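Local structure of AimR transcriptional regulator (Bacillus phage phi3T, 5ZVV) at residues K346-F351 / L362-L367. The protein activates transcription of the phage aimX locus as a homodimer, apparently favouring lysis, until the arbitrium peptide turns it into an inactive monomer and lysogeny follows. Numbering follows the deposited sequence.
Sequences KSIRYF and LPLLQL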
loop_
_atom_site.group_PDB
_atom_site.type_symbol
_atom_site.label_atom_id
_atom_site.label_comp_id
_atom_site.label_asym_id
_atom_site.label_seq_id
_atom_site.Cartn_x
_atom_site.Cartn_y
_atom_site.Cartn_z
ATOM N N LYS A 346 6.983 1.112 23.886
ATOM C CA LYS A 346 5.738 1.491 23.224
ATOM C C LYS A 346 5.979 2.568 22.173
ATOM O O LYS A 346 5.390 2.525 21.086
ATOM C CB LYS A 346 4.713 1.957 24.258
ATOM C CG LYS A 346 4.253 0.858 25.209
ATOM C CD LYS A 346 2.936 1.206 25.892
ATOM C CE LYS A 346 3.151 1.857 27.247
ATOM N NZ LYS A 346 3.729 0.901 28.231
ATOM N N SER A 347 6.841 3.540 22.482
ATOM C CA SER A 347 7.236 4.531 21.487
ATOM C C SER A 347 7.791 3.857 20.238
ATOM O O SER A 347 7.428 4.213 19.109
ATOM C CB SER A 347 8.266 5.491 22.087
ATOM O OG SER A 347 8.904 6.253 21.075
ATOM N N ILE A 348 8.668 2.866 20.427
ATOM C CA ILE A 348 9.219 2.129 19.294
ATOM C C ILE A 348 8.109 1.445 18.510
ATOM O O ILE A 348 8.086 1.486 17.274
ATOM C CB ILE A 348 10.276 1.117 19.776
ATOM C CG1 ILE A 348 11.520 1.844 20.283
ATOM C CG2 ILE A 348 10.645 0.148 18.657
ATOM C CD1 ILE A 348 12.514 0.941 20.966
ATOM N N ARG A 349 7.164 0.814 19.214
ATOM C CA ARG A 349 6.097 0.095 18.523
ATOM C C ARG A 349 5.232 1.040 17.699
ATOM O O ARG A 349 4.769 0.680 16.609
ATOM C CB ARG A 349 5.244 -0.680 19.528
ATOM C CG ARG A 349 5.969 -1.863 20.148
ATOM C CD ARG A 349 5.102 -2.600 21.158
ATOM N NE ARG A 349 5.835 -3.697 21.786
ATOM C CZ ARG A 349 5.903 -4.929 21.291
ATOM N NH1 ARG A 349 5.279 -5.229 20.159
ATOM N NH2 ARG A 349 6.597 -5.864 21.928
ATOM N N TYR A 350 5.015 2.260 18.189
ATOM C CA TYR A 350 4.188 3.192 17.430
ATOM C C TYR A 350 4.950 3.808 16.262
ATOM O O TYR A 350 4.368 4.037 15.195
ATOM C CB TYR A 350 3.626 4.269 18.355
ATOM C CG TYR A 350 2.412 3.794 19.116
ATOM C CD1 TYR A 350 1.205 3.575 18.463
ATOM C CD2 TYR A 350 2.471 3.550 20.483
ATOM C CE1 TYR A 350 0.091 3.133 19.149
ATOM C CE2 TYR A 350 1.363 3.108 21.177
ATOM C CZ TYR A 350 0.172 2.902 20.505
ATOM O OH TYR A 350 -0.941 2.464 21.191
ATOM N N PHE A 351 6.246 4.077 16.431
ATOM C CA PHE A 351 7.053 4.499 15.290
ATOM C C PHE A 351 7.122 3.411 14.226
ATOM O O PHE A 351 7.190 3.715 13.028
ATOM C CB PHE A 351 8.459 4.887 15.748
ATOM C CG PHE A 351 8.551 6.281 16.295
ATOM C CD1 PHE A 351 8.021 7.347 15.588
ATOM C CD2 PHE A 351 9.157 6.525 17.516
ATOM C CE1 PHE A 351 8.098 8.633 16.088
ATOM C CE2 PHE A 351 9.237 7.809 18.021
ATOM C CZ PHE A 351 8.706 8.865 17.306
ATOM N N LEU A 362 14.812 8.213 18.398
ATOM C CA LEU A 362 14.610 8.933 19.657
ATOM C C LEU A 362 14.591 7.987 20.850
ATOM O O LEU A 362 15.442 8.134 21.745
ATOM C CB LEU A 362 13.339 9.788 19.580
ATOM C CG LEU A 362 13.376 11.081 18.777
ATOM C CD1 LEU A 362 11.999 11.719 18.779
ATOM C CD2 LEU A 362 14.395 12.015 19.380
ATOM N N PRO A 363 13.685 7.002 20.932
ATOM C CA PRO A 363 13.767 6.074 22.069
ATOM C C PRO A 363 14.994 5.184 22.014
ATOM O O PRO A 363 15.601 4.913 23.060
ATOM C CB PRO A 363 12.464 5.271 21.960
ATOM C CG PRO A 363 12.110 5.336 20.531
ATOM C CD PRO A 363 12.533 6.684 20.062
ATOM N N LEU A 364 15.383 4.732 20.818
ATOM C CA LEU A 364 16.562 3.880 20.688
ATOM C C LEU A 364 17.792 4.546 21.292
ATOM O O LEU A 364 18.478 3.954 22.135
ATOM C CB LEU A 364 16.797 3.532 19.219
ATOM C CG LEU A 364 15.746 2.613 18.594
ATOM C CD1 LEU A 364 16.002 2.434 17.106
ATOM C CD2 LEU A 364 15.731 1.270 19.306
ATOM N N LEU A 365 18.079 5.788 20.879
ATOM C CA LEU A 365 19.173 6.539 21.490
ATOM C C LEU A 365 19.033 6.571 23.005
ATOM O O LEU A 365 20.010 6.362 23.734
ATOM C CB LEU A 365 19.219 7.966 20.937
ATOM C CG LEU A 365 19.737 8.180 19.512
ATOM C CD1 LEU A 365 19.487 9.614 19.069
ATOM C CD2 LEU A 365 21.217 7.836 19.411
ATOM N N GLN A 366 17.815 6.804 23.497
ATOM C CA GLN A 366 17.607 6.824 24.938
ATOM C C GLN A 366 17.843 5.445 25.538
ATOM O O GLN A 366 18.417 5.326 26.626
ATOM C CB GLN A 366 16.202 7.330 25.259
ATOM C CG GLN A 366 16.029 7.761 26.700
ATOM C CD GLN A 366 16.966 8.887 27.092
ATOM O OE1 GLN A 366 17.336 9.722 26.266
ATOM N NE2 GLN A 366 17.360 8.911 28.361
ATOM N N LEU A 367 17.427 4.390 24.834
ATOM C CA LEU A 367 17.773 3.043 25.274
ATOM C C LEU A 367 19.278 2.824 25.234
ATOM O O LEU A 367 19.817 2.071 26.052
ATOM C CB LEU A 367 17.056 2.003 24.412
ATOM C CG LEU A 367 15.543 1.873 24.606
ATOM C CD1 LEU A 367 14.965 0.843 23.648
ATOM C CD2 LEU A 367 15.214 1.505 26.044
#
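Ile348 and Pro363 make up the tightly packed centre of the contact and bury the most surface in it, the CG1 of Ile348 lying 3.6 Å from CG of the proline ring, with the two side chains crossing at a slant. With CG1 set beside the backbone N (chi1 -69°) and the chain extended beyond it, Ile348 pushes CD1 past the proline to Leu364, the next residue, and Leu367, one turn on. There CD1 meets Leu367 CD1 end to end at 3.6 Å, while Leu364 comes across it at about a right angle, its CD2 also 3.6 Å from Ile348 CD1. Against the same ring carbon lies the hydroxyl of Ser347, OG 3.4 Å from Pro363 CG; this is plain van der Waals contact, and the hydroxyl makes its hydrogen bond with Gly328 O on helix 324-338. Phe351 fits more loosely: its CE2 stands 4.0 Å from Pro363 CD, and Phe329 meets its ring edge to face. Arg349 and Leu365 lie on the exposed sides of their helices, turned from the interface; Arg349 packs on Leu379 of the second subunit, as Ile348 also does. The segments run roughly antiparallel, their axes at 149°, within the C-terminal helical layers of this TPR-like protein, and helix 374-380 covers the leucine end. No hydrogen bond crosses between them, so the direct contact rests on close packing and apolar burial, with the one polar side-chain group among the touching residues, the Ser347 hydroxyl, satisfied from a third helix.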